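Local coordinates for protein dihydrodipicolinate synthase (Bacillus clausii KSM-K16, PDB 3E96) that probably catalyses the formation of 4-hydroxy-tetrahydrodipicolinate, as a member of the DapA family with a TIM-barrel fold, at residues Met268-Gln273 and Leu292-Leu297; Ala135-Ser140 and Leu160-Gly165. All coordinates share one frame; numbering follows the deposited sequence.

Contact 1. Residues Met268-Gln273 and Leu292-Leu297; sequences MEMLRQ and LVTELL
The sulfur end of M270 reaches across to a hydroxyl: its methyl CE lies 3.1 Å from T294 OG1, and SD is 3.4 Å from the same oxygen. The two side chains meet at about a right angle. M270 is extended as far as SD and then bends at the last torsion (chi3 73°), which lays CE against T294, 3.8 Å from CB. The hydroxyl itself is hydrogen-bonded to K290 O, one turn back in its own helix, so the thioether meets an oxygen that already has a partner. V293 CG1 comes up to the sulfur at 4.1 Å. This is helix-to-helix packing outside the barrel: the C-terminal end of helix 262-270 faces helix 287-299, whose V293 also rests on L251 of helix 235-252. A Schellman motif ends the first helix, with R272 at positive phi, Q273 N bonded to M268 O at 2.8 Å and R272 N to E269 O. Within that turn L271 swings its isobutyl group toward L297, CD2 to CD1 at 4.1 Å. L297 serves both neighbours, since the same CD1 packs on M270 CB at 3.7 Å; beyond them, M270 also touches L303 and L271 touches L302.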
loop_
_atom_site.group_PDB
_atom_site.type_symbol
_atom_site.label_atom_id
_atom_site.label_comp_id
_atom_site.label_asym_id
_atom_site.label_seq_id
_atom_site.Cartn_x
_atom_site.Cartn_y
_atom_site.Cartn_z
ATOM N N MET B 268 17.013 -1.706 19.772
ATOM C CA MET B 268 18.418 -1.645 19.352
ATOM C C MET B 268 19.129 -0.498 20.074
ATOM O O MET B 268 20.243 -0.669 20.582
ATOM C CB MET B 268 18.539 -1.429 17.828
ATOM C CG MET B 268 18.083 -2.607 16.951
ATOM S SD MET B 268 18.145 -2.297 15.154
ATOM C CE MET B 268 16.726 -1.366 14.924
ATOM N N GLU B 269 18.489 0.670 20.116
ATOM C CA GLU B 269 19.081 1.833 20.778
ATOM C C GLU B 269 19.316 1.564 22.265
ATOM O O GLU B 269 20.337 1.985 22.827
ATOM C CB GLU B 269 18.187 3.065 20.604
ATOM C CG GLU B 269 18.225 3.699 19.205
ATOM C CD GLU B 269 19.561 4.347 18.870
ATOM O OE1 GLU B 269 20.243 4.839 19.798
ATOM O OE2 GLU B 269 19.924 4.390 17.673
ATOM N N MET B 270 18.379 0.872 22.908
ATOM C CA MET B 270 18.533 0.544 24.321
ATOM C C MET B 270 19.735 -0.381 24.518
ATOM O O MET B 270 20.379 -0.354 25.566
ATOM C CB MET B 270 17.272 -0.129 24.869
ATOM C CG MET B 270 16.177 0.838 25.282
ATOM S SD MET B 270 14.858 0.028 26.222
ATOM C CE MET B 270 15.656 -0.248 27.755
ATOM N N LEU B 271 20.033 -1.197 23.510
ATOM C CA LEU B 271 21.165 -2.120 23.583
ATOM C C LEU B 271 22.422 -1.467 23.017
ATOM O O LEU B 271 23.411 -2.144 22.706
ATOM C CB LEU B 271 20.855 -3.402 22.807
ATOM C CG LEU B 271 19.666 -4.225 23.308
ATOM C CD1 LEU B 271 19.406 -5.377 22.338
ATOM C CD2 LEU B 271 19.946 -4.754 24.708
ATOM N N ARG B 272 22.365 -0.147 22.885
ATOM C CA ARG B 272 23.466 0.653 22.368
ATOM C C ARG B 272 23.884 0.299 20.949
ATOM O O ARG B 272 25.057 0.401 20.588
ATOM C CB ARG B 272 24.667 0.575 23.318
ATOM C CG ARG B 272 24.393 1.235 24.660
ATOM C CD ARG B 272 25.522 1.019 25.656
ATOM N NE ARG B 272 25.190 1.585 26.961
ATOM C CZ ARG B 272 25.126 2.888 27.225
ATOM N NH1 ARG B 272 25.377 3.776 26.272
ATOM N NH2 ARG B 272 24.803 3.304 28.445
ATOM N N GLN B 273 22.910 -0.125 20.147
ATOM C CA GLN B 273 23.145 -0.447 18.746
ATOM C C GLN B 273 22.521 0.734 18.001
ATOM O O GLN B 273 21.448 1.213 18.380
ATOM C CB GLN B 273 22.447 -1.759 18.371
ATOM C CG GLN B 273 22.877 -2.950 19.227
ATOM C CD GLN B 273 22.146 -4.234 18.857
ATOM O OE1 GLN B 273 21.077 -4.195 18.249
ATOM N NE2 GLN B 273 22.714 -5.375 19.239
ATOM N N LEU B 292 7.492 -1.466 28.040
ATOM C CA LEU B 292 7.329 -2.864 27.664
ATOM C C LEU B 292 8.586 -3.384 26.963
ATOM O O LEU B 292 8.955 -4.543 27.130
ATOM C CB LEU B 292 6.109 -3.039 26.750
ATOM C CG LEU B 292 4.743 -2.753 27.378
ATOM C CD1 LEU B 292 3.655 -2.847 26.314
ATOM C CD2 LEU B 292 4.481 -3.746 28.504
ATOM N N VAL B 293 9.241 -2.531 26.177
ATOM C CA VAL B 293 10.465 -2.939 25.484
ATOM C C VAL B 293 11.563 -3.140 26.531
ATOM O O VAL B 293 12.353 -4.084 26.458
ATOM C CB VAL B 293 10.935 -1.868 24.466
ATOM C CG1 VAL B 293 12.325 -2.231 23.922
ATOM C CG2 VAL B 293 9.940 -1.772 23.313
ATOM N N THR B 294 11.599 -2.239 27.505
ATOM C CA THR B 294 12.583 -2.314 28.578
ATOM C C THR B 294 12.413 -3.613 29.359
ATOM O O THR B 294 13.375 -4.355 29.564
ATOM C CB THR B 294 12.430 -1.117 29.542
ATOM O OG1 THR B 294 12.735 0.092 28.841
ATOM C CG2 THR B 294 13.367 -1.260 30.743
ATOM N N GLU B 295 11.183 -3.897 29.778
ATOM C CA GLU B 295 10.906 -5.106 30.545
ATOM C C GLU B 295 11.225 -6.363 29.744
ATOM O O GLU B 295 11.613 -7.384 30.309
ATOM C CB GLU B 295 9.439 -5.132 30.986
ATOM C CG GLU B 295 8.987 -3.843 31.656
ATOM C CD GLU B 295 7.565 -3.913 32.182
ATOM O OE1 GLU B 295 6.712 -4.552 31.527
ATOM O OE2 GLU B 295 7.298 -3.316 33.246
ATOM N N LEU B 296 11.066 -6.289 28.427
ATOM C CA LEU B 296 11.344 -7.437 27.573
ATOM C C LEU B 296 12.853 -7.684 27.490
ATOM O O LEU B 296 13.316 -8.825 27.584
ATOM C CB LEU B 296 10.773 -7.194 26.174
ATOM C CG LEU B 296 10.529 -8.410 25.283
ATOM C CD1 LEU B 296 9.495 -9.320 25.926
ATOM C CD2 LEU B 296 10.030 -7.946 23.926
ATOM N N LEU B 297 13.615 -6.611 27.311
ATOM C CA LEU B 297 15.066 -6.721 27.226
ATOM C C LEU B 297 15.618 -7.161 28.575
ATOM O O LEU B 297 16.611 -7.885 28.650
ATOM C CB LEU B 297 15.681 -5.381 26.813
ATOM C CG LEU B 297 15.369 -4.927 25.384
ATOM C CD1 LEU B 297 16.032 -3.588 25.115
ATOM C CD2 LEU B 297 15.852 -5.976 24.390
#

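Contact 2. Residues Ala135-Ser140 and Leu160-Gly165; sequences ALDFPS and LQNLVG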
loop_
_atom_site.group_PDB
_atom_site.type_symbol
_atom_site.label_atom_id
_atom_site.label_comp_id
_atom_site.label_asym_id
_atom_site.label_seq_id
_atom_site.Cartn_x
_atom_site.Cartn_y
_atom_site.Cartn_z
ATOM N N ALA B 135 9.921 -10.088 -17.505
ATOM C CA ALA B 135 10.663 -8.930 -17.989
ATOM C C ALA B 135 12.077 -8.881 -17.415
ATOM O O ALA B 135 13.036 -8.551 -18.117
ATOM C CB ALA B 135 9.917 -7.640 -17.643
ATOM N N LEU B 136 12.213 -9.218 -16.136
ATOM C CA LEU B 136 13.519 -9.181 -15.490
ATOM C C LEU B 136 14.437 -10.336 -15.864
ATOM O O LEU B 136 15.652 -10.153 -15.954
ATOM C CB LEU B 136 13.362 -9.143 -13.967
ATOM C CG LEU B 136 12.804 -7.853 -13.359
ATOM C CD1 LEU B 136 12.673 -8.023 -11.847
ATOM C CD2 LEU B 136 13.728 -6.679 -13.686
ATOM N N ASP B 137 13.862 -11.518 -16.070
ATOM C CA ASP B 137 14.653 -12.698 -16.411
ATOM C C ASP B 137 15.807 -12.769 -15.409
ATOM O O ASP B 137 16.980 -12.853 -15.779
ATOM C CB ASP B 137 15.183 -12.571 -17.842
ATOM C CG ASP B 137 15.874 -13.833 -18.326
ATOM O OD1 ASP B 137 15.318 -14.931 -18.120
ATOM O OD2 ASP B 137 16.968 -13.723 -18.922
ATOM N N PHE B 138 15.448 -12.731 -14.130
ATOM C CA PHE B 138 16.412 -12.743 -13.035
ATOM C C PHE B 138 15.736 -13.488 -11.878
ATOM O O PHE B 138 14.514 -13.436 -11.742
ATOM C CB PHE B 138 16.697 -11.286 -12.649
ATOM C CG PHE B 138 17.849 -11.102 -11.711
ATOM C CD1 PHE B 138 19.143 -11.433 -12.098
ATOM C CD2 PHE B 138 17.648 -10.543 -10.455
ATOM C CE1 PHE B 138 20.220 -11.202 -11.250
ATOM C CE2 PHE B 138 18.719 -10.307 -9.598
ATOM C CZ PHE B 138 20.007 -10.638 -9.999
ATOM N N PRO B 139 16.516 -14.194 -11.036
ATOM C CA PRO B 139 15.917 -14.928 -9.914
ATOM C C PRO B 139 14.987 -14.035 -9.106
ATOM O O PRO B 139 15.373 -12.940 -8.693
ATOM C CB PRO B 139 17.132 -15.395 -9.124
ATOM C CG PRO B 139 18.127 -15.670 -10.226
ATOM C CD PRO B 139 17.971 -14.430 -11.092
ATOM N N SER B 140 13.765 -14.510 -8.885
ATOM C CA SER B 140 12.767 -13.729 -8.164
ATOM C C SER B 140 12.011 -14.505 -7.099
ATOM O O SER B 140 11.789 -15.709 -7.230
ATOM C CB SER B 140 11.721 -13.175 -9.144
ATOM O OG SER B 140 12.311 -12.494 -10.235
ATOM N N LEU B 160 7.344 -20.836 -13.762
ATOM C CA LEU B 160 8.334 -19.855 -14.193
ATOM C C LEU B 160 9.726 -20.244 -13.725
ATOM O O LEU B 160 9.967 -20.432 -12.532
ATOM C CB LEU B 160 7.975 -18.461 -13.668
ATOM C CG LEU B 160 6.694 -17.854 -14.241
ATOM C CD1 LEU B 160 6.372 -16.554 -13.501
ATOM C CD2 LEU B 160 6.857 -17.607 -15.745
ATOM N N GLN B 161 10.643 -20.369 -14.678
ATOM C CA GLN B 161 12.016 -20.742 -14.373
ATOM C C GLN B 161 12.682 -19.831 -13.349
ATOM O O GLN B 161 13.441 -20.294 -12.499
ATOM C CB GLN B 161 12.848 -20.752 -15.658
ATOM C CG GLN B 161 12.642 -21.997 -16.493
ATOM C CD GLN B 161 13.207 -23.235 -15.823
ATOM O OE1 GLN B 161 12.855 -24.361 -16.173
ATOM N NE2 GLN B 161 14.101 -23.031 -14.859
ATOM N N ASN B 162 12.399 -18.536 -13.425
ATOM C CA ASN B 162 13.020 -17.600 -12.504
ATOM C C ASN B 162 12.324 -17.382 -11.168
ATOM O O ASN B 162 12.773 -16.567 -10.366
ATOM C CB ASN B 162 13.263 -16.270 -13.213
ATOM C CG ASN B 162 14.440 -16.340 -14.163
ATOM O OD1 ASN B 162 14.388 -15.833 -15.283
ATOM N ND2 ASN B 162 15.519 -16.972 -13.711
ATOM N N LEU B 163 11.226 -18.090 -10.922
ATOM C CA LEU B 163 10.566 -17.964 -9.624
ATOM C C LEU B 163 11.297 -18.990 -8.763
ATOM O O LEU B 163 11.099 -20.201 -8.920
ATOM C CB LEU B 163 9.076 -18.310 -9.706
ATOM C CG LEU B 163 8.357 -18.209 -8.353
ATOM C CD1 LEU B 163 8.358 -16.759 -7.882
ATOM C CD2 LEU B 163 6.938 -18.719 -8.470
ATOM N N VAL B 164 12.155 -18.510 -7.868
ATOM C CA VAL B 164 12.939 -19.406 -7.028
ATOM C C VAL B 164 12.414 -19.583 -5.615
ATOM O O VAL B 164 12.885 -20.452 -4.883
ATOM C CB VAL B 164 14.416 -18.944 -6.947
ATOM C CG1 VAL B 164 15.027 -18.928 -8.336
ATOM C CG2 VAL B 164 14.504 -17.563 -6.316
ATOM N N GLY B 165 11.449 -18.762 -5.225
ATOM C CA GLY B 165 10.919 -18.889 -3.885
ATOM C C GLY B 165 9.693 -18.055 -3.613
ATOM O O GLY B 165 9.375 -17.116 -4.341
#
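S140 and N162 meet through their backbones: S140 N donates to N162 O over 2.7 Å, and S140 O accepts from V164 N at 2.9 Å. Both donors sit nearly in line with the carbonyl they approach (C=O...N 172° for the first), so S140 is held at both its peptide ends in the parallel bridge with L163. CA-H...O contacts add to this, L163 CA lying 3.5 Å from S140 O. V164 CG2 comes within 3.4 Å of that same oxygen, while its other methyl, CG1, packs on P139 CB at 4.2 Å. Ahead of the bridge, N162 extends its side chain over the F138-P139 peptide, with CB 3.4 Å from F138 O; CG, beside the backbone N and anti to the carbonyl carbon (chi1 -75°), carries the amide across to D137. With an alanine in place of N162 the amide would be gone, which would probably uncover much of this peptide's face and open a gap beside D137. S140 OG donates a hydrogen bond to F138 O (2.8 Å), coming in 30° off the carbonyl plane and on the face turned away from N162, which ties the serine side chain back to its own loop. Farther out, a type I turn from L160 to L163 sets N162 at the strand's entrance, and D137, with positive phi, leads the chain out of helix 122-136. I133 of that helix touches both S140 and N162. V110 on one flank and A190 on the other continue the backbone bonding, as expected at the N-terminal ends of the strands of a TIM barrel.

In the fold
Contact 2 comes first along the chain and is complete before contact 1 begins. Their centres are 39 Å apart, on opposite sides of the chain's centre, with nearest atoms about 26 Å apart, so neither touches the other. Contact 2 belongs to the eight-stranded parallel barrel, where strands 140-144 and 163-168 start side by side; these strands carry Y143 and K167, the predicted proton donor/acceptor and Schiff-base lysine. Contact 1 joins helices 262-270 and 287-299, both of which follow the last barrel strand, 210-213, and lies away from the predicted sites. One contact therefore aligns strands leading to the probable active site, and the other packs the C-terminal helices together.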